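Local coordinates for amine oxidase domain-containing protein (Pyrococcus furiosus, PDB 3NRN), which binds AMP and may be an oxidoreductase of the flavin-containing amine oxidase family, its substrate being unknown, at residues 251-255 with 256-260. Residues are numbered along the deposited sequence; the frame is centred on the assembly and turned at random.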
loop_
_atom_site.group_PDB
_atom_site.type_symbol
_atom_site.label_atom_id
_atom_site.label_comp_id
_atom_site.label_asym_id
_atom_site.label_seq_id
_atom_site.Cartn_x
_atom_site.Cartn_y
_atom_site.Cartn_z
ATOM N N ASP A 251 -27.674 -9.837 5.077
ATOM C CA ASP A 251 -28.793 -9.390 5.902
ATOM C C ASP A 251 -28.404 -8.552 7.113
ATOM O O ASP A 251 -29.242 -7.847 7.682
ATOM C CB ASP A 251 -29.623 -10.590 6.372
ATOM C CG ASP A 251 -30.366 -11.263 5.236
ATOM O OD1 ASP A 251 -30.527 -10.628 4.175
ATOM O OD2 ASP A 251 -30.798 -12.421 5.408
ATOM N N TYR A 252 -27.139 -8.627 7.500
ATOM C CA TYR A 252 -26.651 -7.889 8.657
ATOM C C TYR A 252 -26.245 -6.452 8.337
ATOM O O TYR A 252 -25.754 -5.734 9.211
ATOM C CB TYR A 252 -25.465 -8.647 9.278
ATOM C CG TYR A 252 -25.873 -9.966 9.909
ATOM C CD1 TYR A 252 -26.379 -10.010 11.208
ATOM C CD2 TYR A 252 -25.795 -11.163 9.194
ATOM C CE1 TYR A 252 -26.799 -11.210 11.779
ATOM C CE2 TYR A 252 -26.215 -12.373 9.759
ATOM C CZ TYR A 252 -26.717 -12.384 11.047
ATOM O OH TYR A 252 -27.158 -13.565 11.604
ATOM N N PHE A 253 -26.470 -6.029 7.094
ATOM C CA PHE A 253 -26.096 -4.681 6.659
ATOM C C PHE A 253 -27.283 -3.907 6.081
ATOM O O PHE A 253 -28.190 -4.505 5.503
ATOM C CB PHE A 253 -24.997 -4.770 5.588
ATOM C CG PHE A 253 -23.751 -5.467 6.060
ATOM C CD1 PHE A 253 -22.742 -4.757 6.704
ATOM C CD2 PHE A 253 -23.624 -6.854 5.927
ATOM C CE1 PHE A 253 -21.614 -5.421 7.220
ATOM C CE2 PHE A 253 -22.509 -7.529 6.438
ATOM C CZ PHE A 253 -21.499 -6.807 7.088
ATOM N N ASP A 254 -27.267 -2.583 6.246
ATOM C CA ASP A 254 -28.324 -1.719 5.721
ATOM C C ASP A 254 -28.296 -1.766 4.198
ATOM O O ASP A 254 -27.229 -1.898 3.595
ATOM C CB ASP A 254 -28.110 -0.260 6.148
ATOM C CG ASP A 254 -28.364 -0.034 7.621
ATOM O OD1 ASP A 254 -28.791 -0.985 8.320
ATOM O OD2 ASP A 254 -28.141 1.107 8.077
ATOM N N ARG A 255 -29.468 -1.632 3.587
ATOM C CA ARG A 255 -29.613 -1.648 2.134
ATOM C C ARG A 255 -28.655 -0.692 1.402
ATOM O O ARG A 255 -27.999 -1.076 0.434
ATOM C CB ARG A 255 -31.061 -1.296 1.763
ATOM C CG ARG A 255 -31.309 -1.136 0.262
ATOM C CD ARG A 255 -32.572 -0.325 -0.008
ATOM N NE ARG A 255 -33.800 -1.049 0.319
ATOM C CZ ARG A 255 -35.008 -0.488 0.349
ATOM N NH1 ARG A 255 -35.150 0.802 0.076
ATOM N NH2 ARG A 255 -36.075 -1.218 0.641
ATOM N N ASP A 256 -28.570 0.552 1.855
ATOM C CA ASP A 256 -27.699 1.507 1.182
ATOM C C ASP A 256 -26.220 1.181 1.334
ATOM O O ASP A 256 -25.411 1.563 0.481
ATOM C CB ASP A 256 -27.989 2.937 1.660
ATOM C CG ASP A 256 -27.560 3.176 3.091
ATOM O OD1 ASP A 256 -27.602 2.220 3.889
ATOM O OD2 ASP A 256 -27.198 4.327 3.417
ATOM N N TYR A 257 -25.858 0.470 2.399
ATOM C CA TYR A 257 -24.461 0.096 2.592
ATOM C C TYR A 257 -24.106 -1.005 1.589
ATOM O O TYR A 257 -23.038 -0.985 0.970
ATOM C CB TYR A 257 -24.201 -0.408 4.017
ATOM C CG TYR A 257 -22.731 -0.689 4.253
ATOM C CD1 TYR A 257 -21.801 0.355 4.285
ATOM C CD2 TYR A 257 -22.257 -1.994 4.373
ATOM C CE1 TYR A 257 -20.436 0.106 4.424
ATOM C CE2 TYR A 257 -20.891 -2.251 4.513
ATOM C CZ TYR A 257 -19.988 -1.198 4.535
ATOM O OH TYR A 257 -18.635 -1.450 4.639
ATOM N N LEU A 258 -25.008 -1.973 1.446
ATOM C CA LEU A 258 -24.828 -3.070 0.497
ATOM C C LEU A 258 -24.730 -2.512 -0.924
ATOM O O LEU A 258 -24.079 -3.095 -1.791
ATOM C CB LEU A 258 -26.015 -4.035 0.573
ATOM C CG LEU A 258 -26.082 -4.865 1.856
ATOM C CD1 LEU A 258 -27.388 -5.662 1.913
ATOM C CD2 LEU A 258 -24.866 -5.791 1.887
ATOM N N LYS A 259 -25.397 -1.384 -1.155
ATOM C CA LYS A 259 -25.384 -0.735 -2.458
ATOM C C LYS A 259 -23.980 -0.217 -2.737
ATOM O O LYS A 259 -23.437 -0.406 -3.826
ATOM C CB LYS A 259 -26.374 0.436 -2.477
ATOM C CG LYS A 259 -26.466 1.143 -3.825
ATOM C CD LYS A 259 -27.449 2.308 -3.783
ATOM C CE LYS A 259 -27.584 2.968 -5.149
ATOM N NZ LYS A 259 -26.284 3.477 -5.667
ATOM N N GLN A 260 -23.402 0.440 -1.736
ATOM C CA GLN A 260 -22.060 0.989 -1.845
ATOM C C GLN A 260 -21.017 -0.115 -2.031
ATOM O O GLN A 260 -20.097 0.020 -2.842
ATOM C CB GLN A 260 -21.734 1.808 -0.593
ATOM C CG GLN A 260 -20.295 2.255 -0.519
ATOM C CD GLN A 260 -19.993 3.055 0.728
ATOM O OE1 GLN A 260 -20.397 4.209 0.852
ATOM N NE2 GLN A 260 -19.282 2.441 1.666
#
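The carbonyl of D254, at the N-cap position of helix 255-262, accepts the amide of L258 in the first regular turn of the helix, D254 O to L258 N 3.1 Å with an N-H...O angle of 165°. This N-terminus carries a hydrophobic staple from F253, just before the cap, to L258; no capping box accompanies it through D254, whose carboxylate makes no capping bond. The Y257 amide reaches D254 O by a weak, more bent bond, and K259 N binds R255 O, so the helix start is held by main-chain bonds. F253 comes in from the loop after helix 241-248 and lays its side chain along the first turn. In the staple, L258 approaches the root of F253 rather than its ring end, its CD2 3.8 Å from F253 CB. With an alanine here, the staple is likely to be lost, a gap opening beside F253 CB while the amide bond to D254 O stays. The F253 and Y257 side chains run side by side, pointing the same way. Their ring planes are 25° apart and slid past each other, with centroids 5.8 Å apart, so the rings barely overlap and meet chiefly through F253 CD1 and Y257 CD2, at 3.6 Å. Y257 has CG anti to its own nitrogen (chi1 -175°), which carries the ring alongside F253. V245 of helix 241-248 touches both F253 and L258, and W369 and I367 line the Y257 side, so this hydrophobic patch joins two successive helices to a later loop, away from the AMP site. The carboxylates of D254 and D256, OD2 to OD1 4.4 Å, are like charges and would probably repel each other mildly. Between these two residues the nearest side-chain approach is D256 OD1 to D254 CB, 3.4 Å.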